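Thioesterase (Pseudomonas aeruginosa, PDB 2O5U) probably hydrolyses fatty acyl-CoA thioesters and has the hotdog fold of the 4-hydroxybenzoyl-CoA thioesterase family. Local coordinates at residues Val35-Phe40 with Cys71-Pro76; Ala39-Ala44 with Ile83-Arg88; Thr21-Asn26 with Val77-Arg82. All coordinates share one frame; numbering follows the deposited sequence.

Contact 1: Val35-Phe40 with Cys71-Pro76; sequences VTYYAF and CDYFAP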
loop_
_atom_site.group_PDB
_atom_site.type_symbol
_atom_site.label_atom_id
_atom_site.label_comp_id
_atom_site.label_asym_id
_atom_site.label_seq_id
_atom_site.Cartn_x
_atom_site.Cartn_y
_atom_site.Cartn_z
ATOM N N VAL A 35 -1.695 6.203 -7.768
ATOM C CA VAL A 35 -1.366 6.538 -6.354
ATOM C C VAL A 35 0.135 6.298 -6.049
ATOM O O VAL A 35 0.800 7.089 -5.319
ATOM C CB VAL A 35 -2.288 5.755 -5.393
ATOM C CG1 VAL A 35 -1.854 5.988 -3.861
ATOM C CG2 VAL A 35 -3.750 6.227 -5.644
ATOM N N THR A 36 0.643 5.203 -6.609
ATOM C CA THR A 36 2.005 4.726 -6.360
ATOM C C THR A 36 3.036 5.767 -6.724
ATOM O O THR A 36 4.052 5.853 -6.098
ATOM C CB THR A 36 2.288 3.341 -7.068
ATOM O OG1 THR A 36 1.223 2.420 -6.767
ATOM C CG2 THR A 36 3.624 2.700 -6.593
ATOM N N TYR A 37 2.731 6.601 -7.699
ATOM C CA TYR A 37 3.670 7.613 -8.136
ATOM C C TYR A 37 3.955 8.598 -7.014
ATOM O O TYR A 37 5.094 9.027 -6.820
ATOM C CB TYR A 37 3.101 8.324 -9.357
ATOM C CG TYR A 37 3.216 7.507 -10.640
ATOM C CD1 TYR A 37 2.307 6.486 -10.907
ATOM C CD2 TYR A 37 4.245 7.748 -11.550
ATOM C CE1 TYR A 37 2.384 5.713 -12.074
ATOM C CE2 TYR A 37 4.341 6.999 -12.742
ATOM C CZ TYR A 37 3.412 6.004 -13.003
ATOM O OH TYR A 37 3.513 5.296 -14.182
ATOM N N TYR A 38 2.936 8.907 -6.218
ATOM C CA TYR A 38 3.149 9.808 -5.086
ATOM C C TYR A 38 4.018 9.209 -4.003
ATOM O O TYR A 38 4.755 9.926 -3.313
ATOM C CB TYR A 38 1.801 10.250 -4.512
ATOM C CG TYR A 38 1.018 11.162 -5.415
ATOM C CD1 TYR A 38 -0.116 10.708 -6.087
ATOM C CD2 TYR A 38 1.409 12.488 -5.594
ATOM C CE1 TYR A 38 -0.824 11.557 -6.932
ATOM C CE2 TYR A 38 0.716 13.347 -6.436
ATOM C CZ TYR A 38 -0.416 12.891 -7.075
ATOM O OH TYR A 38 -1.107 13.772 -7.888
ATOM N N ALA A 39 3.913 7.896 -3.822
ATOM C CA ALA A 39 4.831 7.142 -2.963
ATOM C C ALA A 39 6.278 7.189 -3.479
ATOM O O ALA A 39 7.207 7.355 -2.674
ATOM C CB ALA A 39 4.356 5.707 -2.754
ATOM N N PHE A 40 6.460 7.099 -4.800
ATOM C CA PHE A 40 7.796 7.355 -5.413
ATOM C C PHE A 40 8.269 8.808 -5.131
ATOM O O PHE A 40 9.447 9.004 -4.822
ATOM C CB PHE A 40 7.792 7.128 -6.934
ATOM C CG PHE A 40 7.429 5.722 -7.344
ATOM C CD1 PHE A 40 7.772 4.632 -6.536
ATOM C CD2 PHE A 40 6.828 5.478 -8.565
ATOM C CE1 PHE A 40 7.475 3.319 -6.949
ATOM C CE2 PHE A 40 6.498 4.126 -8.971
ATOM C CZ PHE A 40 6.832 3.091 -8.169
ATOM N N CYS A 71 0.188 15.451 -9.948
ATOM C CA CYS A 71 0.925 14.630 -10.909
ATOM C C CYS A 71 0.185 14.597 -12.242
ATOM O O CYS A 71 -1.044 14.599 -12.267
ATOM C CB CYS A 71 1.037 13.167 -10.405
ATOM S SG CYS A 71 2.268 12.142 -11.272
ATOM N N ASP A 72 0.945 14.564 -13.329
ATOM C CA ASP A 72 0.404 14.279 -14.677
ATOM C C ASP A 72 1.004 12.983 -15.121
ATOM O O ASP A 72 2.194 12.750 -14.950
ATOM C CB ASP A 72 0.783 15.394 -15.677
ATOM C CG ASP A 72 0.200 16.748 -15.274
ATOM O OD1 ASP A 72 -1.035 16.894 -15.236
ATOM O OD2 ASP A 72 0.994 17.654 -14.949
ATOM N N TYR A 73 0.194 12.127 -15.705
ATOM C CA TYR A 73 0.639 10.799 -16.145
ATOM C C TYR A 73 0.624 10.744 -17.669
ATOM O O TYR A 73 -0.453 10.895 -18.272
ATOM C CB TYR A 73 -0.315 9.764 -15.589
ATOM C CG TYR A 73 -0.458 9.829 -14.073
ATOM C CD1 TYR A 73 -1.386 10.672 -13.461
ATOM C CD2 TYR A 73 0.370 9.046 -13.262
ATOM C CE1 TYR A 73 -1.490 10.758 -12.019
ATOM C CE2 TYR A 73 0.254 9.081 -11.858
ATOM C CZ TYR A 73 -0.652 9.937 -11.257
ATOM O OH TYR A 73 -0.714 9.907 -9.885
ATOM N N PHE A 74 1.802 10.546 -18.273
ATOM C CA PHE A 74 1.954 10.660 -19.758
ATOM C C PHE A 74 1.918 9.308 -20.428
ATOM O O PHE A 74 1.341 9.170 -21.500
ATOM C CB PHE A 74 3.258 11.394 -20.130
ATOM C CG PHE A 74 3.408 12.739 -19.471
ATOM C CD1 PHE A 74 4.356 12.940 -18.481
ATOM C CD2 PHE A 74 2.582 13.797 -19.825
ATOM C CE1 PHE A 74 4.467 14.217 -17.834
ATOM C CE2 PHE A 74 2.716 15.067 -19.201
ATOM C CZ PHE A 74 3.645 15.258 -18.181
ATOM N N ALA A 75 2.476 8.298 -19.768
ATOM C CA ALA A 75 2.486 6.949 -20.285
ATOM C C ALA A 75 2.714 5.925 -19.178
ATOM O O ALA A 75 3.526 6.182 -18.294
ATOM C CB ALA A 75 3.614 6.803 -21.366
ATOM N N PRO A 76 2.118 4.728 -19.277
ATOM C CA PRO A 76 2.264 3.743 -18.169
ATOM C C PRO A 76 3.639 3.078 -18.032
ATOM O O PRO A 76 4.406 2.983 -18.999
ATOM C CB PRO A 76 1.170 2.705 -18.474
ATOM C CG PRO A 76 0.894 2.780 -19.895
ATOM C CD PRO A 76 1.191 4.248 -20.322
HETATM O O HOH W 1 2.350 7.227 -15.823
#
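Y37 and Y73 carry the aromatic part of this helix-to-strand contact, a T-shaped pair in a hotdog fold. The Y73 ring directs its CE2 edge at the face of Y37, with the planes at 86°. The ring centroids are 5.1 Å apart. The nearest carbons are Y37 CD1 and Y73 CE2, at 3.4 Å. Both tyrosines hold CG anti to their own carbonyl carbon, and for Y73 (chi1 -56°) this turns a ring whose CB does not face the helix so that its far end reaches it.

C71 SG stands above the face of the Y38 ring, though at a distance, 5.4 Å from its centroid, while C71 CB packs closer, 3.6 Å from Y38 CZ. The same sulfur also lies over the rim of one face of the Y73 ring.

Polar links bypass direct bonds between the segments. A water bridges Y37 OH, at 2.8 Å, to A75 O, which accepts its proton at 2.9 Å. Y73 OH is hydrogen-bonded to N34 O at the start of the helix, and Y38 OH to S69 OG of the second subunit.

Helix 34-53 thus lies across the end of strand 62-73, at 125° between the short segments. Strand 113-123 flanks the contact through A113, which touches Y37 and C71, and the sheet continues through C71 and D72, which pair with an antiparallel strand of the second subunit.

Contact 2: Ala39-Ala44 with Ile83-Arg88; sequences AFFDTA and IEMGLR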
loop_
_atom_site.group_PDB
_atom_site.type_symbol
_atom_site.label_atom_id
_atom_site.label_comp_id
_atom_site.label_asym_id
_atom_site.label_seq_id
_atom_site.Cartn_x
_atom_site.Cartn_y
_atom_site.Cartn_z
ATOM N N ALA A 39 3.913 7.896 -3.822
ATOM C CA ALA A 39 4.831 7.142 -2.963
ATOM C C ALA A 39 6.278 7.189 -3.479
ATOM O O ALA A 39 7.207 7.355 -2.674
ATOM C CB ALA A 39 4.356 5.707 -2.754
ATOM N N PHE A 40 6.460 7.099 -4.800
ATOM C CA PHE A 40 7.796 7.355 -5.413
ATOM C C PHE A 40 8.269 8.808 -5.131
ATOM O O PHE A 40 9.447 9.004 -4.822
ATOM C CB PHE A 40 7.792 7.128 -6.934
ATOM C CG PHE A 40 7.429 5.722 -7.344
ATOM C CD1 PHE A 40 7.772 4.632 -6.536
ATOM C CD2 PHE A 40 6.828 5.478 -8.565
ATOM C CE1 PHE A 40 7.475 3.319 -6.949
ATOM C CE2 PHE A 40 6.498 4.126 -8.971
ATOM C CZ PHE A 40 6.832 3.091 -8.169
ATOM N N PHE A 41 7.384 9.808 -5.254
ATOM C CA PHE A 41 7.792 11.222 -4.990
ATOM C C PHE A 41 8.293 11.347 -3.498
ATOM O O PHE A 41 9.335 11.946 -3.206
ATOM C CB PHE A 41 6.593 12.139 -5.099
ATOM C CG PHE A 41 6.061 12.388 -6.517
ATOM C CD1 PHE A 41 6.598 11.772 -7.644
ATOM C CD2 PHE A 41 5.030 13.322 -6.689
ATOM C CE1 PHE A 41 6.083 12.051 -8.934
ATOM C CE2 PHE A 41 4.524 13.622 -7.970
ATOM C CZ PHE A 41 5.042 12.980 -9.090
ATOM N N ASP A 42 7.520 10.794 -2.578
ATOM C CA ASP A 42 7.802 10.839 -1.142
ATOM C C ASP A 42 9.116 10.167 -0.813
ATOM O O ASP A 42 9.916 10.667 0.041
ATOM C CB ASP A 42 6.710 10.063 -0.346
ATOM C CG ASP A 42 5.573 10.934 0.104
ATOM O OD1 ASP A 42 5.363 12.000 -0.529
ATOM O OD2 ASP A 42 4.909 10.564 1.098
ATOM N N THR A 43 9.317 9.008 -1.442
ATOM C CA THR A 43 10.544 8.238 -1.301
ATOM C C THR A 43 11.767 8.955 -1.823
ATOM O O THR A 43 12.762 9.040 -1.124
ATOM C CB THR A 43 10.385 6.817 -1.943
ATOM O OG1 THR A 43 9.307 6.206 -1.251
ATOM C CG2 THR A 43 11.681 5.979 -1.799
ATOM N N ALA A 44 11.687 9.461 -3.050
ATOM C CA ALA A 44 12.813 10.127 -3.711
ATOM C C ALA A 44 13.239 11.340 -2.873
ATOM O O ALA A 44 14.448 11.566 -2.650
ATOM C CB ALA A 44 12.372 10.603 -5.117
ATOM N N ILE A 83 12.637 1.675 -12.680
ATOM C CA ILE A 83 12.289 3.064 -12.851
ATOM C C ILE A 83 13.325 3.924 -12.119
ATOM O O ILE A 83 14.138 3.405 -11.346
ATOM C CB ILE A 83 10.799 3.376 -12.424
ATOM C CG1 ILE A 83 10.550 3.230 -10.898
ATOM C CG2 ILE A 83 9.754 2.502 -13.257
ATOM C CD1 ILE A 83 10.745 4.576 -10.083
ATOM N N GLU A 84 13.295 5.208 -12.391
ATOM C CA GLU A 84 14.101 6.142 -11.646
ATOM C C GLU A 84 13.394 7.470 -11.589
ATOM O O GLU A 84 12.702 7.856 -12.545
ATOM C CB GLU A 84 15.533 6.236 -12.215
ATOM C CG GLU A 84 15.754 7.229 -13.266
ATOM C CD GLU A 84 17.171 7.164 -13.818
ATOM O OE1 GLU A 84 18.144 7.352 -13.041
ATOM O OE2 GLU A 84 17.302 6.939 -15.041
ATOM N N MET A 85 13.581 8.165 -10.463
ATOM C CA MET A 85 12.930 9.436 -10.216
ATOM C C MET A 85 13.947 10.509 -10.374
ATOM O O MET A 85 15.023 10.386 -9.773
ATOM C CB MET A 85 12.401 9.512 -8.777
ATOM C CG MET A 85 11.376 8.438 -8.409
ATOM S SD MET A 85 9.960 8.393 -9.539
ATOM C CE MET A 85 9.229 9.997 -9.324
ATOM N N GLY A 86 13.629 11.507 -11.210
ATOM C CA GLY A 86 14.353 12.799 -11.243
ATOM C C GLY A 86 13.750 13.796 -10.274
ATOM O O GLY A 86 12.517 13.880 -10.091
ATOM N N LEU A 87 14.629 14.523 -9.619
ATOM C CA LEU A 87 14.265 15.489 -8.625
ATOM C C LEU A 87 14.971 16.823 -8.863
ATOM O O LEU A 87 16.174 16.845 -9.192
ATOM C CB LEU A 87 14.652 14.925 -7.261
ATOM C CG LEU A 87 14.478 15.818 -6.018
ATOM C CD1 LEU A 87 13.030 16.336 -5.836
ATOM C CD2 LEU A 87 14.950 15.056 -4.776
ATOM N N ARG A 88 14.206 17.913 -8.794
ATOM C CA ARG A 88 14.777 19.242 -8.608
ATOM C C ARG A 88 13.906 20.045 -7.626
ATOM O O ARG A 88 12.747 19.704 -7.422
ATOM C CB ARG A 88 14.849 19.982 -9.923
ATOM C CG ARG A 88 13.519 20.307 -10.464
ATOM C CD ARG A 88 13.706 21.323 -11.581
ATOM N NE ARG A 88 12.426 21.822 -12.098
ATOM C CZ ARG A 88 11.745 21.260 -13.099
ATOM N NH1 ARG A 88 12.186 20.164 -13.688
ATOM N NH2 ARG A 88 10.613 21.797 -13.513
#
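M85 sends its side chain from the strand up against F40, F41 and A44 on the helix, the central packing of a hotdog fold, in which a long helix is wrapped by an antiparallel sheet. The helix and strand segments run at 62° to each other, with their axes 9.1 Å apart at the closest.

The methionine chain is bent at both chi2 (-55°) and chi3 (-62°), and the fold-back lets successive atoms meet different partners. Its CB packs against A44 CB at 3.8 Å, where the two backbones come nearest. Further out, M85 SD rests 3.6 Å from F40 CB and lies oblique to the F40 ring, a Met-aromatic contact. The terminal methyl then goes on to F41, whose CB points away from the strand but whose ring swings back; the two side chains cross at about a right angle.

F40 also receives I83: the CD1 methyl sits over the centre of the ring in a CH-pi contact, 4.3 Å from the centroid. L87, at the other end, merely brushes the helix backbone with CD2. No hydrogen bond joins the two segments, and the touching residues are all buried. L103 of the adjacent strand 96-105 extends the same core, touching F40, I83 and M85.

At the F41 ring the methyl arrives at the edge and in the ring plane, M85 CE being 3.6 Å from F41 CD1.

Contact 3: Thr21-Asn26 with Val77-Arg82; sequences TRWHDN and VAFPQR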
loop_
_atom_site.group_PDB
_atom_site.type_symbol
_atom_site.label_atom_id
_atom_site.label_comp_id
_atom_site.label_asym_id
_atom_site.label_seq_id
_atom_site.Cartn_x
_atom_site.Cartn_y
_atom_site.Cartn_z
ATOM N N THR A 21 10.412 -1.557 -8.531
ATOM C CA THR A 21 8.972 -1.779 -8.513
ATOM C C THR A 21 8.619 -3.072 -7.723
ATOM O O THR A 21 9.459 -3.998 -7.584
ATOM C CB THR A 21 8.370 -1.816 -9.914
ATOM O OG1 THR A 21 9.169 -2.722 -10.688
ATOM C CG2 THR A 21 8.395 -0.377 -10.532
ATOM N N ARG A 22 7.388 -3.100 -7.179
ATOM C CA ARG A 22 6.938 -4.197 -6.355
ATOM C C ARG A 22 5.725 -4.794 -7.014
ATOM O O ARG A 22 5.073 -4.137 -7.845
ATOM C CB ARG A 22 6.576 -3.759 -4.929
ATOM C CG ARG A 22 7.812 -3.235 -4.089
ATOM C CD ARG A 22 7.317 -2.599 -2.782
ATOM N NE ARG A 22 8.465 -1.977 -2.141
ATOM C CZ ARG A 22 8.440 -1.408 -0.948
ATOM N NH1 ARG A 22 7.310 -1.432 -0.242
ATOM N NH2 ARG A 22 9.545 -0.818 -0.463
ATOM N N TRP A 23 5.443 -6.036 -6.667
ATOM C CA TRP A 23 4.364 -6.842 -7.330
ATOM C C TRP A 23 3.074 -6.041 -7.368
ATOM O O TRP A 23 2.448 -5.855 -8.449
ATOM C CB TRP A 23 4.115 -8.142 -6.580
ATOM C CG TRP A 23 2.845 -8.774 -7.045
ATOM C CD1 TRP A 23 1.592 -8.699 -6.461
ATOM C CD2 TRP A 23 2.690 -9.569 -8.244
ATOM N NE1 TRP A 23 0.670 -9.405 -7.245
ATOM C CE2 TRP A 23 1.313 -9.923 -8.347
ATOM C CE3 TRP A 23 3.584 -9.976 -9.259
ATOM C CZ2 TRP A 23 0.834 -10.762 -9.348
ATOM C CZ3 TRP A 23 3.092 -10.800 -10.308
ATOM C CH2 TRP A 23 1.716 -11.163 -10.335
ATOM N N HIS A 24 2.698 -5.523 -6.193
ATOM C CA HIS A 24 1.367 -4.930 -6.068
ATOM C C HIS A 24 1.380 -3.470 -6.534
ATOM O O HIS A 24 0.394 -2.749 -6.321
ATOM C CB HIS A 24 0.815 -5.070 -4.622
ATOM C CG HIS A 24 -0.688 -4.954 -4.508
ATOM N ND1 HIS A 24 -1.349 -5.110 -3.309
ATOM C CD2 HIS A 24 -1.654 -4.779 -5.453
ATOM C CE1 HIS A 24 -2.652 -5.006 -3.510
ATOM N NE2 HIS A 24 -2.864 -4.796 -4.799
ATOM N N ASP A 25 2.519 -2.980 -7.060
ATOM C CA ASP A 25 2.483 -1.662 -7.726
ATOM C C ASP A 25 1.449 -1.718 -8.845
ATOM O O ASP A 25 0.749 -0.722 -9.065
ATOM C CB ASP A 25 3.820 -1.241 -8.316
ATOM C CG ASP A 25 4.854 -0.838 -7.235
ATOM O OD1 ASP A 25 4.444 -0.629 -6.060
ATOM O OD2 ASP A 25 6.046 -0.737 -7.605
ATOM N N ASN A 26 1.363 -2.866 -9.527
ATOM C CA ASN A 26 0.394 -2.974 -10.642
ATOM C C ASN A 26 -1.008 -3.073 -10.060
ATOM O O ASN A 26 -1.241 -3.743 -9.064
ATOM C CB ASN A 26 0.689 -4.208 -11.536
ATOM C CG ASN A 26 1.980 -4.060 -12.324
ATOM O OD1 ASN A 26 2.450 -2.956 -12.511
ATOM N ND2 ASN A 26 2.548 -5.167 -12.759
ATOM N N VAL A 77 3.940 2.621 -16.833
ATOM C CA VAL A 77 4.992 1.650 -16.636
ATOM C C VAL A 77 4.382 0.499 -15.839
ATOM O O VAL A 77 3.267 0.590 -15.397
ATOM C CB VAL A 77 6.237 2.251 -15.857
ATOM C CG1 VAL A 77 6.825 3.434 -16.592
ATOM C CG2 VAL A 77 5.900 2.607 -14.397
ATOM N N ALA A 78 5.100 -0.598 -15.696
ATOM C CA ALA A 78 4.556 -1.741 -14.998
ATOM C C ALA A 78 5.652 -2.453 -14.263
ATOM O O ALA A 78 6.755 -2.644 -14.823
ATOM C CB ALA A 78 3.860 -2.695 -16.051
ATOM N N PHE A 79 5.377 -2.888 -13.037
ATOM C CA PHE A 79 6.230 -3.879 -12.385
ATOM C C PHE A 79 6.397 -5.038 -13.410
ATOM O O PHE A 79 5.406 -5.434 -14.064
ATOM C CB PHE A 79 5.590 -4.394 -11.070
ATOM C CG PHE A 79 6.169 -5.709 -10.597
ATOM C CD1 PHE A 79 7.303 -5.738 -9.777
ATOM C CD2 PHE A 79 5.631 -6.923 -11.015
ATOM C CE1 PHE A 79 7.853 -6.924 -9.381
ATOM C CE2 PHE A 79 6.194 -8.130 -10.600
ATOM C CZ PHE A 79 7.312 -8.126 -9.802
ATOM N N PRO A 80 7.625 -5.578 -13.564
ATOM C CA PRO A 80 8.856 -5.338 -12.821
ATOM C C PRO A 80 9.848 -4.404 -13.558
ATOM O O PRO A 80 11.065 -4.517 -13.360
ATOM C CB PRO A 80 9.463 -6.733 -12.743
ATOM C CG PRO A 80 9.045 -7.360 -14.067
ATOM C CD PRO A 80 7.841 -6.639 -14.580
ATOM N N GLN A 81 9.340 -3.483 -14.362
ATOM C CA GLN A 81 10.228 -2.484 -14.947
ATOM C C GLN A 81 11.051 -1.734 -13.882
ATOM O O GLN A 81 10.576 -1.418 -12.747
ATOM C CB GLN A 81 9.430 -1.529 -15.840
ATOM C CG GLN A 81 8.968 -2.258 -17.116
ATOM C CD GLN A 81 8.162 -1.368 -18.020
ATOM O OE1 GLN A 81 7.172 -0.796 -17.598
ATOM N NE2 GLN A 81 8.613 -1.197 -19.255
ATOM N N ARG A 82 12.299 -1.430 -14.241
ATOM C CA ARG A 82 13.128 -0.608 -13.364
ATOM C C ARG A 82 12.901 0.882 -13.704
ATOM O O ARG A 82 12.958 1.284 -14.854
ATOM C CB ARG A 82 14.623 -1.001 -13.493
ATOM C CG ARG A 82 14.922 -2.520 -13.331
ATOM C CD ARG A 82 16.368 -2.805 -13.742
ATOM N NE ARG A 82 16.637 -4.245 -13.798
HETATM O O HOH W 2 12.531 -2.705 -10.359
#
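T21 and F79 mark one close approach of two loops, with CA atoms 5.2 Å apart, and N26 and A78 a second. Segment 21-26 coils into a 3-10 turn at W23-D25; segment 77-82 has a cis peptide bond before P80.

The carboxamide of N26 grips the backbone of F79 twice: OD1 accepts from F79 N at 3.0 Å, and ND2 donates to F79 O at 3.2 Å, almost straight (166°) and within the amide plane. At the other approach, T21 OG1 donates to Q81 O at 2.8 Å, tilted from the carbonyl plane; chi1 of 50° turns the hydroxyl toward that carbonyl.

The F79 ring is clamped between W23 CA, 3.7 Å from its centroid in a CH-pi contact, and P80 CB over the opposite face. T21 O and N26 ND2 meet its edge. The W23 indole approaches obliquely, its CE3 lying 3.5 Å from F79 CE2.

The site is also an interface: R22 pairs with D25 of the third subunit, and W23 NE1 bonds to D27 of the fourth. Within the chain, these loops, following strands 15-19 and 62-73, lie against helix 34-53 through D25 on T36 and F40, and V77 on Y37.

From the N terminus, the chain leaves strand 15-19 and enters loop 21-26, the first half of contact 3, which closes on 77-82 some fifty residues later. Within that span, the first turns of helix 34-53 supply 35-40, and contact 1 closes a smaller loop when the end of strand 62-73 and the loop after it supply 71-76, so it nests in contact 3. Contact 2 starts one helical turn further on, sharing A39 and F40 with contact 1, but ends at 83-88, past contact 3, so contacts 2 and 3 cross. F40 touches D25, and C71 SG packs on F41 CZ. Contacts 1 and 2 tie the helix to two strands of one sheet; contact 3 joins two loops beside them.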